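Local structure of lectin (Trichosanthes anguina, 4HR6) at residues Ser10-Ile16 with Ile92-Asn97; Ser118-Phe122 with Ala193-Leu197; Asp140-Leu146 with Glu172-Asn178. The protein belongs to a nontoxic, three-chain lectin related to the type II ribosome-inactivating proteins, and probably takes part in carbohydrate binding through its beta-trefoil partner chain. All coordinates share one frame; numbering follows the deposited sequence.

In the fold
The three contacts join parts of a ribosome-inactivating protein fold. Contact 1 sets the turn between strands 3-9 and 15-21 of the mixed sheet against the end of helix 85-96. Its centre lies about 27 Å from that of contact 2 and 31 Å from that of contact 3, on the opposite side of the chain's centre from the latter. Contacts 2 and 3 touch, their centres about 14 Å apart: Phe-122 packs on Ala-142, Leu-146 and Ser-176, and Phe-120 CZ comes to 3.3 Å from Leu-146 O. Contact 1 closes before the others open, while contact 3 is nested within the loop that contact 2 closes. All three also meet residues of other lectin chains.

Contact 1. Residues Ser10-Ile16 with Ile92-Asn97; sequences SNKDESI and ISNLFN
Glu-14 lays its CB over one face of the Phe-96 ring, a CH-pi contact with CB 3.7 Å from the ring centroid and 16° off the normal. With CG anti to its carbonyl carbon (chi1 -54°), the glutamate chain runs on past the CD2 side of the ring toward Ser-93, carboxylate and ring planes 33° apart. There Ser-93 OG donates to the syn lone pair of Glu-14 OE1 at 2.6 Å, while Ser-10 OG reaches the same oxygen on its anti side at 2.9 Å. Two short hydroxyl side chains grip one carboxylate oxygen, and Lys-12 NZ forms a salt bridge to Glu-14 OE2 from above the carboxylate plane, 2.9 Å away. A type I turn from Ser-10 to Asp-13 brings Ser-10 and Lys-12 up to Glu-14, in the hairpin connection between antiparallel strands 3-9 and 15-21, against the last turns of helix 85-96. Beside the polar cluster the packing is apolar: Ile-92 CG2 rests on Ser-10 CB at 3.8 Å, and the branched Ile-16 presses its CD1 on Leu-95 CD1 at 3.4 Å, tighter than usual. Ser-15 O lies at the edge of the Phe-96 ring, in its plane, 3.5 Å from CD1.

Contact 2. Residues Ser118-Phe122 with Ala193-Leu197; sequences SKFRF and ANVAL
Asn-194 reaches with its side-chain amide to Phe-122, at the start of helix 121-132, where the backbone N-H groups need acceptors. Its CG stands anti to the backbone N (chi1 -169°), which carries OD1 to within 2.9 Å of Phe-122 N; the N-H points at it nearly straight, at 166°, from a position tilted out of the amide's carbonyl plane. ND2 bonds to Ile-190 O, so both ends of the amide are held. The main-chain carbonyl of the same asparagine accepts from Arg-121 N, with Asn-194 O 2.9 Å away, so one residue serves two successive N-H groups of the first helical turn. Phe-120, at the N-cap position, sets its ring across this amide with the planes 61° apart and Asn-194 OD1 near the ring's edge. Beside it Val-195 points the same way, its CG2 4.0 Å from Phe-120 CE1.

Phe-120 and Val-195 form a single beta bridge, flanked by the Arg-121 N to Asn-194 O bond and an almost straight one from Ala-196 N to Lys-119 O at 2.7 Å. The small methyl of Ala-196 fits close against Ser-118 O. Arg-121 extends from CG to NE alongside the loop, bringing Ala-193 O to the edge of its guanidinium, where NH1 makes a weak bond; a water links NH1, again weakly, to Val-195 O. Arg-121 NH2 bonds to Ala-221 O of another lectin chain.

The bridge ties the loop after helix 189-192 to the junction of helices 103-119 and 121-132, with helix 141-159 alongside: Phe-122 packs on its Ile-143, and Trp-150 meets Phe-120 and Lys-119.

Contact 3. Residues Asp140-Leu146 with Glu172-Asn178; sequences DLAIVSL and ELYNSNN
This is a helix-on-strand contact at one side of the ribosome-inactivating protein fold, where the first turns of helix 141-159 lie against the end of strand 166-174 and the type I turn that begins its hairpin connection to strand 180-185. The axes of residues 141-146 and 172-174 approach to 6.8 Å and run roughly antiparallel, at 150°. Tyr-174 rests on Leu-141, CB to CB at 3.8 Å, with Leu-141 CD1 more loosely over a face of the ring, while Ser-145 CB meets the ring edge in plane, 3.9 Å from Tyr-174 CD1. Small side chains suit the close backbone approach here, as at Ala-142, whose CA is 3.4 Å from Tyr-174 O. Ser-145 holds OG between its backbone N and carbonyl carbon (chi1 66°), a position from which it donates to Leu-141 O at 2.8 Å and weakly accepts from Tyr-174 N. Leu-146 and Leu-173 cross at about a right angle, with Leu-146 CD2 4.0 Å from Leu-173 CD1. The Asn-178 amide stands almost perpendicular to the Asp-140 carboxylate, and Asn-178 ND2 gives Asp-140 OD1 a long, weak bond. A water bridges Ala-142 N, 3.0 Å away, and Asn-175 O, 2.8 Å away.

Contact 1. Residues Ser10-Ile16 with Ile92-Asn97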
ATOM      1  N   SER B  10     -15.984   5.375 -26.449  1.00 34.26           N
ATOM      2  CA  SER B  10     -14.851   5.154 -27.335  1.00 36.67           C
ATOM      3  C   SER B  10     -14.533   6.402 -28.167  1.00 36.73           C
ATOM      4  O   SER B  10     -15.258   7.388 -28.125  1.00 33.48           O
ATOM      5  CB  SER B  10     -15.146   3.988 -28.275  1.00 36.12           C
ATOM      6  OG  SER B  10     -16.054   4.403 -29.268  1.00 35.50           O
ATOM      7  N   ASN B  11     -13.432   6.331 -28.916  1.00 39.04           N
ATOM      8  CA  ASN B  11     -13.095   7.320 -29.957  1.00 41.91           C
ATOM      9  C   ASN B  11     -14.062   7.374 -31.146  1.00 41.89           C
ATOM     10  O   ASN B  11     -14.046   8.334 -31.892  1.00 42.84           O
ATOM     11  CB  ASN B  11     -11.681   7.082 -30.482  1.00 42.12           C
ATOM     12  CG  ASN B  11     -10.623   7.609 -29.533  1.00 41.82           C
ATOM     13  OD1 ASN B  11     -10.465   8.812 -29.375  1.00 44.91           O
ATOM     14  ND2 ASN B  11      -9.893   6.711 -28.903  1.00 45.12           N
ATOM     15  N   LYS B  12     -14.897   6.355 -31.326  1.00 42.45           N
ATOM     16  CA  LYS B  12     -15.993   6.433 -32.301  1.00 46.70           C
ATOM     17  C   LYS B  12     -17.261   7.067 -31.710  1.00 45.12           C
ATOM     18  O   LYS B  12     -18.308   7.033 -32.345  1.00 46.49           O
ATOM     19  CB  LYS B  12     -16.331   5.043 -32.840  1.00 48.60           C
ATOM     20  CG  LYS B  12     -15.205   4.388 -33.628  1.00 50.79           C
ATOM     21  CD  LYS B  12     -15.369   2.872 -33.737  1.00 51.90           C
ATOM     22  CE  LYS B  12     -16.603   2.476 -34.534  1.00 53.83           C
ATOM     23  NZ  LYS B  12     -16.899   1.012 -34.440  1.00 55.61           N
ATOM     24  N   ASP B  13     -17.164   7.630 -30.505  1.00 44.47           N
ATOM     25  CA  ASP B  13     -18.328   8.121 -29.744  1.00 48.48           C
ATOM     26  C   ASP B  13     -19.422   7.082 -29.457  1.00 43.80           C
ATOM     27  O   ASP B  13     -20.581   7.416 -29.388  1.00 44.38           O
ATOM     28  CB  ASP B  13     -18.943   9.345 -30.423  1.00 54.75           C
ATOM     29  CG  ASP B  13     -18.094  10.560 -30.260  1.00 58.56           C
ATOM     30  OD1 ASP B  13     -18.016  11.054 -29.112  1.00 62.04           O
ATOM     31  OD2 ASP B  13     -17.501  11.008 -31.274  1.00 64.78           O
ATOM     32  N   GLU B  14     -19.040   5.824 -29.298  1.00 42.12           N
ATOM     33  CA  GLU B  14     -19.948   4.801 -28.840  1.00 39.90           C
ATOM     34  C   GLU B  14     -19.852   4.765 -27.311  1.00 38.49           C
ATOM     35  O   GLU B  14     -18.751   4.636 -26.760  1.00 37.46           O
ATOM     36  CB  GLU B  14     -19.535   3.452 -29.396  1.00 41.85           C
ATOM     37  CG  GLU B  14     -19.382   3.367 -30.911  1.00 44.89           C
ATOM     38  CD  GLU B  14     -18.390   2.284 -31.322  1.00 46.77           C
ATOM     39  OE1 GLU B  14     -17.287   2.193 -30.696  1.00 45.93           O
ATOM     40  OE2 GLU B  14     -18.710   1.525 -32.264  1.00 45.07           O
ATOM     41  N   SER B  15     -20.990   4.856 -26.627  1.00 35.38           N
ATOM     42  CA  SER B  15     -21.023   4.794 -25.158  1.00 33.43           C
ATOM     43  C   SER B  15     -21.656   3.502 -24.654  1.00 34.27           C
ATOM     44  O   SER B  15     -22.663   3.039 -25.187  1.00 33.52           O
ATOM     45  CB  SER B  15     -21.794   5.973 -24.605  1.00 33.64           C
ATOM     46  OG  SER B  15     -21.003   7.136 -24.653  1.00 34.18           O
ATOM     47  N   ILE B  16     -21.047   2.903 -23.637  1.00 34.14           N
ATOM     48  CA  ILE B  16     -21.692   1.834 -22.883  1.00 33.55           C
ATOM     49  C   ILE B  16     -21.867   2.265 -21.433  1.00 33.54           C
ATOM     50  O   ILE B  16     -21.110   3.087 -20.935  1.00 31.00           O
ATOM     51  CB  ILE B  16     -20.904   0.527 -22.926  1.00 34.45           C
ATOM     52  CG1 ILE B  16     -19.560   0.656 -22.195  1.00 37.83           C
ATOM     53  CG2 ILE B  16     -20.699   0.082 -24.378  1.00 33.68           C
ATOM     54  CD1 ILE B  16     -18.811  -0.653 -22.111  1.00 37.80           C
ATOM     55  N   ILE B  92     -14.409  -1.306 -25.677  1.00 29.11           N
ATOM     56  CA  ILE B  92     -15.644  -0.561 -25.609  1.00 31.26           C
ATOM     57  C   ILE B  92     -16.498  -0.852 -26.866  1.00 33.68           C
ATOM     58  O   ILE B  92     -17.693  -1.224 -26.765  1.00 30.69           O
ATOM     59  CB  ILE B  92     -15.356   0.949 -25.433  1.00 30.49           C
ATOM     60  CG1 ILE B  92     -14.777   1.207 -24.048  1.00 31.06           C
ATOM     61  CG2 ILE B  92     -16.629   1.772 -25.588  1.00 30.39           C
ATOM     62  CD1 ILE B  92     -14.237   2.617 -23.856  1.00 31.54           C
ATOM     63  N   SER B  93     -15.869  -0.750 -28.037  1.00 31.10           N
ATOM     64  CA  SER B  93     -16.554  -1.033 -29.303  1.00 30.48           C
ATOM     65  C   SER B  93     -17.173  -2.402 -29.366  1.00 30.99           C
ATOM     66  O   SER B  93     -18.297  -2.539 -29.846  1.00 27.93           O
ATOM     67  CB  SER B  93     -15.606  -0.853 -30.496  1.00 30.51           C
ATOM     68  OG  SER B  93     -15.250   0.518 -30.600  1.00 30.59           O
ATOM     69  N   ASN B  94     -16.434  -3.415 -28.911  1.00 31.19           N
ATOM     70  CA  ASN B  94     -16.925  -4.771 -28.942  1.00 32.55           C
ATOM     71  C   ASN B  94     -18.159  -4.969 -28.053  1.00 33.59           C
ATOM     72  O   ASN B  94     -19.067  -5.729 -28.408  1.00 33.17           O
ATOM     73  CB  ASN B  94     -15.852  -5.753 -28.486  1.00 33.37           C
ATOM     74  CG  ASN B  94     -14.654  -5.790 -29.405  1.00 35.90           C
ATOM     75  OD1 ASN B  94     -14.769  -5.648 -30.620  1.00 36.00           O
ATOM     76  ND2 ASN B  94     -13.482  -5.969 -28.816  1.00 37.11           N
ATOM     77  N   LEU B  95     -18.143  -4.343 -26.873  1.00 33.49           N
ATOM     78  CA  LEU B  95     -19.303  -4.354 -25.983  1.00 33.51           C
ATOM     79  C   LEU B  95     -20.470  -3.607 -26.617  1.00 30.81           C
ATOM     80  O   LEU B  95     -21.597  -4.057 -26.533  1.00 30.21           O
ATOM     81  CB  LEU B  95     -18.991  -3.715 -24.628  1.00 33.23           C
ATOM     82  CG  LEU B  95     -18.120  -4.434 -23.596  1.00 36.30           C
ATOM     83  CD1 LEU B  95     -18.504  -4.047 -22.169  1.00 37.44           C
ATOM     84  CD2 LEU B  95     -18.153  -5.925 -23.741  1.00 38.06           C
ATOM     85  N   PHE B  96     -20.190  -2.467 -27.226  1.00 30.00           N
ATOM     86  CA  PHE B  96     -21.221  -1.679 -27.884  1.00 33.28           C
ATOM     87  C   PHE B  96     -21.941  -2.447 -28.989  1.00 36.38           C
ATOM     88  O   PHE B  96     -23.167  -2.368 -29.084  1.00 36.19           O
ATOM     89  CB  PHE B  96     -20.646  -0.398 -28.453  1.00 33.97           C
ATOM     90  CG  PHE B  96     -21.680   0.524 -29.040  1.00 36.34           C
ATOM     91  CD1 PHE B  96     -22.369   1.412 -28.237  1.00 35.47           C
ATOM     92  CD2 PHE B  96     -21.954   0.505 -30.398  1.00 38.70           C
ATOM     93  CE1 PHE B  96     -23.309   2.272 -28.773  1.00 36.84           C
ATOM     94  CE2 PHE B  96     -22.907   1.352 -30.941  1.00 38.84           C
ATOM     95  CZ  PHE B  96     -23.583   2.244 -30.122  1.00 37.93           C
ATOM     96  N   ASN B  97     -21.183  -3.214 -29.778  1.00 34.15           N
ATOM     97  CA  ASN B  97     -21.735  -4.040 -30.842  1.00 35.68           C
ATOM     98  C   ASN B  97     -22.218  -5.382 -30.346  1.00 37.03           C
ATOM     99  O   ASN B  97     -22.731  -6.175 -31.133  1.00 34.52           O
ATOM    100  CB  ASN B  97     -20.670  -4.296 -31.914  1.00 39.20           C
ATOM    101  CG  ASN B  97     -20.169  -3.014 -32.557  1.00 40.30           C
ATOM    102  OD1 ASN B  97     -18.976  -2.855 -32.800  1.00 44.77           O
ATOM    103  ND2 ASN B  97     -21.078  -2.095 -32.823  1.00 41.47           N
TER

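Contact 2. Residues Ser118-Phe122 with Ala193-Leu197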
ATOM      1  N   SER B 118      -9.002   0.977  -9.670  1.00 28.51           N
ATOM      2  CA  SER B 118      -9.592   1.738  -8.574  1.00 28.34           C
ATOM      3  C   SER B 118      -9.205   1.155  -7.215  1.00 28.27           C
ATOM      4  O   SER B 118      -9.151   1.867  -6.225  1.00 27.75           O
ATOM      5  CB  SER B 118     -11.115   1.787  -8.696  1.00 29.78           C
ATOM      6  OG  SER B 118     -11.509   2.485  -9.879  1.00 32.15           O
ATOM      7  N   LYS B 119      -8.965  -0.151  -7.167  1.00 28.90           N
ATOM      8  CA  LYS B 119      -8.674  -0.828  -5.910  1.00 28.26           C
ATOM      9  C   LYS B 119      -7.227  -0.605  -5.463  1.00 29.92           C
ATOM     10  O   LYS B 119      -6.946  -0.583  -4.255  1.00 30.62           O
ATOM     11  CB  LYS B 119      -8.908  -2.325  -6.063  1.00 27.61           C
ATOM     12  CG  LYS B 119     -10.348  -2.746  -6.304  1.00 27.47           C
ATOM     13  CD  LYS B 119     -10.399  -4.236  -6.623  1.00 26.45           C
ATOM     14  CE  LYS B 119     -11.810  -4.740  -6.797  1.00 26.04           C
ATOM     15  NZ  LYS B 119     -11.798  -6.156  -7.243  1.00 27.95           N
ATOM     16  N   PHE B 120      -6.317  -0.493  -6.439  1.00 28.31           N
ATOM     17  CA  PHE B 120      -4.880  -0.490  -6.190  1.00 29.07           C
ATOM     18  C   PHE B 120      -4.159   0.651  -6.936  1.00 30.58           C
ATOM     19  O   PHE B 120      -4.241   0.733  -8.153  1.00 29.66           O
ATOM     20  CB  PHE B 120      -4.253  -1.802  -6.642  1.00 29.81           C
ATOM     21  CG  PHE B 120      -4.735  -3.007  -5.891  1.00 29.80           C
ATOM     22  CD1 PHE B 120      -4.216  -3.317  -4.645  1.00 30.23           C
ATOM     23  CD2 PHE B 120      -5.717  -3.834  -6.434  1.00 32.08           C
ATOM     24  CE1 PHE B 120      -4.654  -4.433  -3.952  1.00 31.03           C
ATOM     25  CE2 PHE B 120      -6.165  -4.948  -5.746  1.00 32.00           C
ATOM     26  CZ  PHE B 120      -5.628  -5.251  -4.502  1.00 31.83           C
ATOM     27  N   ARG B 121      -3.432   1.484  -6.190  1.00 30.18           N
ATOM     28  CA  ARG B 121      -2.572   2.532  -6.749  1.00 31.54           C
ATOM     29  C   ARG B 121      -1.531   1.977  -7.720  1.00 29.57           C
ATOM     30  O   ARG B 121      -1.302   2.554  -8.771  1.00 29.36           O
ATOM     31  CB  ARG B 121      -1.897   3.326  -5.626  1.00 36.10           C
ATOM     32  CG  ARG B 121      -2.862   4.188  -4.808  1.00 40.84           C
ATOM     33  CD  ARG B 121      -2.152   5.422  -4.219  1.00 47.68           C
ATOM     34  NE  ARG B 121      -3.094   6.327  -3.570  1.00 51.94           N
ATOM     35  CZ  ARG B 121      -3.523   6.227  -2.304  1.00 58.50           C
ATOM     36  NH1 ARG B 121      -3.085   5.260  -1.496  1.00 60.98           N
ATOM     37  NH2 ARG B 121      -4.397   7.115  -1.832  1.00 58.06           N
ATOM     38  N   PHE B 122      -0.966   0.815  -7.423  1.00 29.72           N
ATOM     39  CA  PHE B 122       0.018   0.198  -8.311  1.00 31.04           C
ATOM     40  C   PHE B 122      -0.546  -0.095  -9.705  1.00 32.42           C
ATOM     41  O   PHE B 122       0.150   0.068 -10.726  1.00 29.62           O
ATOM     42  CB  PHE B 122       0.562  -1.085  -7.685  1.00 32.97           C
ATOM     43  CG  PHE B 122       1.612  -1.748  -8.501  1.00 34.20           C
ATOM     44  CD1 PHE B 122       2.898  -1.236  -8.535  1.00 37.56           C
ATOM     45  CD2 PHE B 122       1.325  -2.866  -9.254  1.00 36.48           C
ATOM     46  CE1 PHE B 122       3.884  -1.840  -9.303  1.00 35.96           C
ATOM     47  CE2 PHE B 122       2.300  -3.473 -10.028  1.00 37.37           C
ATOM     48  CZ  PHE B 122       3.588  -2.963 -10.044  1.00 37.44           C
ATOM     49  N   ALA B 193       0.030   1.886   1.336  1.00 32.30           N
ATOM     50  CA  ALA B 193       0.022   2.965   0.342  1.00 34.29           C
ATOM     51  C   ALA B 193      -0.491   2.516  -1.015  1.00 34.19           C
ATOM     52  O   ALA B 193      -0.394   3.264  -1.979  1.00 34.18           O
ATOM     53  CB  ALA B 193       1.429   3.552   0.182  1.00 33.81           C
ATOM     54  N   ASN B 194      -1.046   1.308  -1.094  1.00 32.23           N
ATOM     55  CA  ASN B 194      -1.424   0.722  -2.368  1.00 30.27           C
ATOM     56  C   ASN B 194      -2.944   0.475  -2.450  1.00 31.53           C
ATOM     57  O   ASN B 194      -3.611   0.931  -3.381  1.00 30.93           O
ATOM     58  CB  ASN B 194      -0.611  -0.548  -2.535  1.00 30.72           C
ATOM     59  CG  ASN B 194      -0.691  -1.130  -3.921  1.00 30.28           C
ATOM     60  OD1 ASN B 194      -1.238  -0.534  -4.846  1.00 29.99           O
ATOM     61  ND2 ASN B 194      -0.136  -2.317  -4.066  1.00 30.06           N
ATOM     62  N   VAL B 195      -3.485  -0.224  -1.449  1.00 31.40           N
ATOM     63  CA  VAL B 195      -4.891  -0.521  -1.384  1.00 29.92           C
ATOM     64  C   VAL B 195      -5.675   0.757  -1.189  1.00 29.26           C
ATOM     65  O   VAL B 195      -5.516   1.429  -0.182  1.00 29.03           O
ATOM     66  CB  VAL B 195      -5.226  -1.490  -0.214  1.00 30.47           C
ATOM     67  CG1 VAL B 195      -6.710  -1.799  -0.208  1.00 31.39           C
ATOM     68  CG2 VAL B 195      -4.442  -2.773  -0.338  1.00 30.11           C
ATOM     69  N   ALA B 196      -6.545   1.087  -2.133  1.00 30.75           N
ATOM     70  CA  ALA B 196      -7.287   2.347  -2.055  1.00 32.31           C
ATOM     71  C   ALA B 196      -8.714   2.135  -1.652  1.00 32.42           C
ATOM     72  O   ALA B 196      -9.347   3.068  -1.192  1.00 34.22           O
ATOM     73  CB  ALA B 196      -7.218   3.114  -3.382  1.00 33.16           C
ATOM     74  N   LEU B 197      -9.229   0.912  -1.836  1.00 33.08           N
ATOM     75  CA  LEU B 197     -10.586   0.561  -1.437  1.00 30.81           C
ATOM     76  C   LEU B 197     -10.560  -0.831  -0.845  1.00 31.21           C
ATOM     77  O   LEU B 197      -9.857  -1.693  -1.353  1.00 30.74           O
ATOM     78  CB  LEU B 197     -11.517   0.548  -2.643  1.00 31.79           C
ATOM     79  CG  LEU B 197     -11.898   1.878  -3.281  1.00 32.93           C
ATOM     80  CD1 LEU B 197     -12.729   1.619  -4.529  1.00 32.27           C
ATOM     81  CD2 LEU B 197     -12.636   2.800  -2.332  1.00 31.76           C
TER
HETATM   82  O   HOH W   1      -3.668   3.314   0.364  1.00 38.11           O

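Contact 3. Residues Asp140-Leu146 with Glu172-Asn178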
ATOM      1  N   ASP B 140       1.901  -8.701 -15.237  1.00 41.04           N
ATOM      2  CA  ASP B 140       2.691  -9.816 -14.753  1.00 44.86           C
ATOM      3  C   ASP B 140       2.149 -10.200 -13.367  1.00 41.32           C
ATOM      4  O   ASP B 140       1.088  -9.742 -12.970  1.00 35.97           O
ATOM      5  CB  ASP B 140       4.164  -9.397 -14.703  1.00 49.86           C
ATOM      6  CG  ASP B 140       5.130 -10.562 -14.966  1.00 58.48           C
ATOM      7  OD1 ASP B 140       6.303 -10.282 -15.338  1.00 60.71           O
ATOM      8  OD2 ASP B 140       4.726 -11.745 -14.797  1.00 59.58           O
ATOM      9  N   LEU B 141       2.895 -11.013 -12.631  1.00 39.07           N
ATOM     10  CA  LEU B 141       2.465 -11.502 -11.331  1.00 37.95           C
ATOM     11  C   LEU B 141       2.269 -10.418 -10.280  1.00 38.31           C
ATOM     12  O   LEU B 141       1.494 -10.591  -9.336  1.00 35.99           O
ATOM     13  CB  LEU B 141       3.466 -12.543 -10.822  1.00 39.51           C
ATOM     14  CG  LEU B 141       3.426 -13.855 -11.605  1.00 41.93           C
ATOM     15  CD1 LEU B 141       4.585 -14.760 -11.225  1.00 42.90           C
ATOM     16  CD2 LEU B 141       2.104 -14.567 -11.346  1.00 44.04           C
ATOM     17  N   ALA B 142       2.977  -9.308 -10.425  1.00 34.45           N
ATOM     18  CA  ALA B 142       2.770  -8.175  -9.551  1.00 34.66           C
ATOM     19  C   ALA B 142       1.307  -7.721  -9.577  1.00 34.59           C
ATOM     20  O   ALA B 142       0.689  -7.575  -8.534  1.00 38.05           O
ATOM     21  CB  ALA B 142       3.696  -7.031  -9.942  1.00 35.75           C
ATOM     22  N   ILE B 143       0.766  -7.499 -10.771  1.00 31.81           N
ATOM     23  CA  ILE B 143      -0.611  -7.070 -10.920  1.00 31.70           C
ATOM     24  C   ILE B 143      -1.583  -8.208 -10.563  1.00 31.56           C
ATOM     25  O   ILE B 143      -2.479  -8.024  -9.766  1.00 29.49           O
ATOM     26  CB  ILE B 143      -0.864  -6.518 -12.337  1.00 31.73           C
ATOM     27  CG1 ILE B 143      -0.122  -5.172 -12.472  1.00 34.36           C
ATOM     28  CG2 ILE B 143      -2.354  -6.355 -12.606  1.00 33.56           C
ATOM     29  CD1 ILE B 143      -0.306  -4.404 -13.761  1.00 34.28           C
ATOM     30  N   VAL B 144      -1.375  -9.384 -11.136  1.00 32.25           N
ATOM     31  CA  VAL B 144      -2.279 -10.508 -10.946  1.00 33.11           C
ATOM     32  C   VAL B 144      -2.432 -10.914  -9.488  1.00 32.79           C
ATOM     33  O   VAL B 144      -3.548 -11.222  -9.064  1.00 32.35           O
ATOM     34  CB  VAL B 144      -1.860 -11.701 -11.816  1.00 35.50           C
ATOM     35  CG1 VAL B 144      -2.526 -12.989 -11.366  1.00 38.58           C
ATOM     36  CG2 VAL B 144      -2.217 -11.418 -13.267  1.00 37.67           C
ATOM     37  N   SER B 145      -1.337 -10.913  -8.726  1.00 32.17           N
ATOM     38  CA  SER B 145      -1.376 -11.301  -7.308  1.00 32.62           C
ATOM     39  C   SER B 145      -2.171 -10.299  -6.455  1.00 32.51           C
ATOM     40  O   SER B 145      -2.810 -10.677  -5.479  1.00 33.47           O
ATOM     41  CB  SER B 145       0.041 -11.511  -6.740  1.00 32.46           C
ATOM     42  OG  SER B 145       0.790 -10.314  -6.692  1.00 33.68           O
ATOM     43  N   LEU B 146      -2.153  -9.029  -6.836  1.00 29.57           N
ATOM     44  CA  LEU B 146      -2.991  -8.039  -6.185  1.00 27.16           C
ATOM     45  C   LEU B 146      -4.468  -8.311  -6.489  1.00 27.43           C
ATOM     46  O   LEU B 146      -5.296  -8.319  -5.586  1.00 27.00           O
ATOM     47  CB  LEU B 146      -2.631  -6.636  -6.649  1.00 28.64           C
ATOM     48  CG  LEU B 146      -1.256  -6.096  -6.260  1.00 27.93           C
ATOM     49  CD1 LEU B 146      -1.022  -4.753  -6.956  1.00 29.09           C
ATOM     50  CD2 LEU B 146      -1.148  -5.940  -4.759  1.00 26.70           C
ATOM     51  N   GLU B 172       0.619 -13.631  -0.101  1.00 38.18           N
ATOM     52  CA  GLU B 172       1.736 -13.805  -1.007  1.00 41.31           C
ATOM     53  C   GLU B 172       1.617 -12.861  -2.188  1.00 38.82           C
ATOM     54  O   GLU B 172       0.775 -13.048  -3.055  1.00 38.75           O
ATOM     55  CB  GLU B 172       1.776 -15.247  -1.518  1.00 45.16           C
ATOM     56  CG  GLU B 172       1.630 -16.272  -0.410  1.00 50.75           C
ATOM     57  CD  GLU B 172       2.071 -17.659  -0.822  1.00 53.62           C
ATOM     58  OE1 GLU B 172       1.554 -18.191  -1.823  1.00 61.93           O
ATOM     59  OE2 GLU B 172       2.941 -18.213  -0.140  1.00 56.47           O
ATOM     60  N   LEU B 173       2.454 -11.831  -2.212  1.00 39.29           N
ATOM     61  CA  LEU B 173       2.491 -10.901  -3.336  1.00 39.17           C
ATOM     62  C   LEU B 173       3.813 -10.994  -4.077  1.00 38.79           C
ATOM     63  O   LEU B 173       4.804 -11.477  -3.542  1.00 40.65           O
ATOM     64  CB  LEU B 173       2.272  -9.481  -2.852  1.00 39.94           C
ATOM     65  CG  LEU B 173       0.925  -9.169  -2.203  1.00 41.92           C
ATOM     66  CD1 LEU B 173       0.889  -7.695  -1.836  1.00 42.81           C
ATOM     67  CD2 LEU B 173      -0.233  -9.520  -3.127  1.00 42.62           C
ATOM     68  N   TYR B 174       3.803 -10.540  -5.323  1.00 38.07           N
ATOM     69  CA  TYR B 174       4.982 -10.495  -6.152  1.00 37.33           C
ATOM     70  C   TYR B 174       5.349  -9.068  -6.486  1.00 38.24           C
ATOM     71  O   TYR B 174       4.476  -8.225  -6.608  1.00 35.77           O
ATOM     72  CB  TYR B 174       4.748 -11.280  -7.437  1.00 38.88           C
ATOM     73  CG  TYR B 174       4.697 -12.746  -7.187  1.00 40.26           C
ATOM     74  CD1 TYR B 174       3.499 -13.373  -6.887  1.00 42.18           C
ATOM     75  CD2 TYR B 174       5.857 -13.511  -7.208  1.00 44.00           C
ATOM     76  CE1 TYR B 174       3.438 -14.730  -6.644  1.00 44.33           C
ATOM     77  CE2 TYR B 174       5.812 -14.874  -6.961  1.00 45.83           C
ATOM     78  CZ  TYR B 174       4.601 -15.475  -6.679  1.00 47.42           C
ATOM     79  OH  TYR B 174       4.542 -16.826  -6.430  1.00 49.43           O
ATOM     80  N   ASN B 175       6.653  -8.803  -6.631  1.00 40.07           N
ATOM     81  CA  ASN B 175       7.123  -7.507  -7.120  1.00 37.94           C
ATOM     82  C   ASN B 175       7.329  -7.584  -8.610  1.00 36.18           C
ATOM     83  O   ASN B 175       7.092  -8.629  -9.205  1.00 35.28           O
ATOM     84  CB  ASN B 175       8.360  -6.996  -6.348  1.00 39.56           C
ATOM     85  CG  ASN B 175       9.641  -7.785  -6.620  1.00 40.55           C
ATOM     86  OD1 ASN B 175       9.732  -8.642  -7.501  1.00 41.05           O
ATOM     87  ND2 ASN B 175      10.650  -7.482  -5.832  1.00 44.33           N
ATOM     88  N   SER B 176       7.719  -6.471  -9.219  1.00 37.69           N
ATOM     89  CA  SER B 176       7.915  -6.419 -10.670  1.00 42.29           C
ATOM     90  C   SER B 176       9.059  -7.302 -11.192  1.00 43.78           C
ATOM     91  O   SER B 176       9.124  -7.566 -12.386  1.00 45.97           O
ATOM     92  CB  SER B 176       8.129  -4.975 -11.142  1.00 41.98           C
ATOM     93  OG  SER B 176       7.128  -4.120 -10.637  1.00 40.80           O
ATOM     94  N   ASN B 177       9.944  -7.769 -10.320  1.00 46.06           N
ATOM     95  CA  ASN B 177      10.963  -8.736 -10.731  1.00 48.95           C
ATOM     96  C   ASN B 177      10.544 -10.175 -10.437  1.00 48.20           C
ATOM     97  O   ASN B 177      11.371 -11.088 -10.456  1.00 49.18           O
ATOM     98  CB  ASN B 177      12.309  -8.421 -10.062  1.00 55.62           C
ATOM     99  CG  ASN B 177      12.940  -7.142 -10.589  1.00 61.22           C
ATOM    100  OD1 ASN B 177      12.924  -6.870 -11.792  1.00 63.27           O
ATOM    101  ND2 ASN B 177      13.500  -6.347  -9.687  1.00 66.13           N
ATOM    102  N   ASN B 178       9.258 -10.374 -10.175  1.00 46.13           N
ATOM    103  CA  ASN B 178       8.704 -11.687  -9.857  1.00 47.57           C
ATOM    104  C   ASN B 178       9.297 -12.356  -8.620  1.00 45.84           C
ATOM    105  O   ASN B 178       9.274 -13.573  -8.505  1.00 49.14           O
ATOM    106  CB  ASN B 178       8.773 -12.620 -11.077  1.00 51.16           C
ATOM    107  CG  ASN B 178       7.776 -12.238 -12.159  1.00 55.03           C
ATOM    108  OD1 ASN B 178       6.726 -11.661 -11.882  1.00 54.93           O
ATOM    109  ND2 ASN B 178       8.099 -12.568 -13.398  1.00 60.21           N
TER
HETATM  110  O   HOH W   2       2.141  -6.935  -6.028  1.00 31.61           O
HETATM  111  O   HOH W   3       5.722  -9.396 -11.555  1.00 41.99           O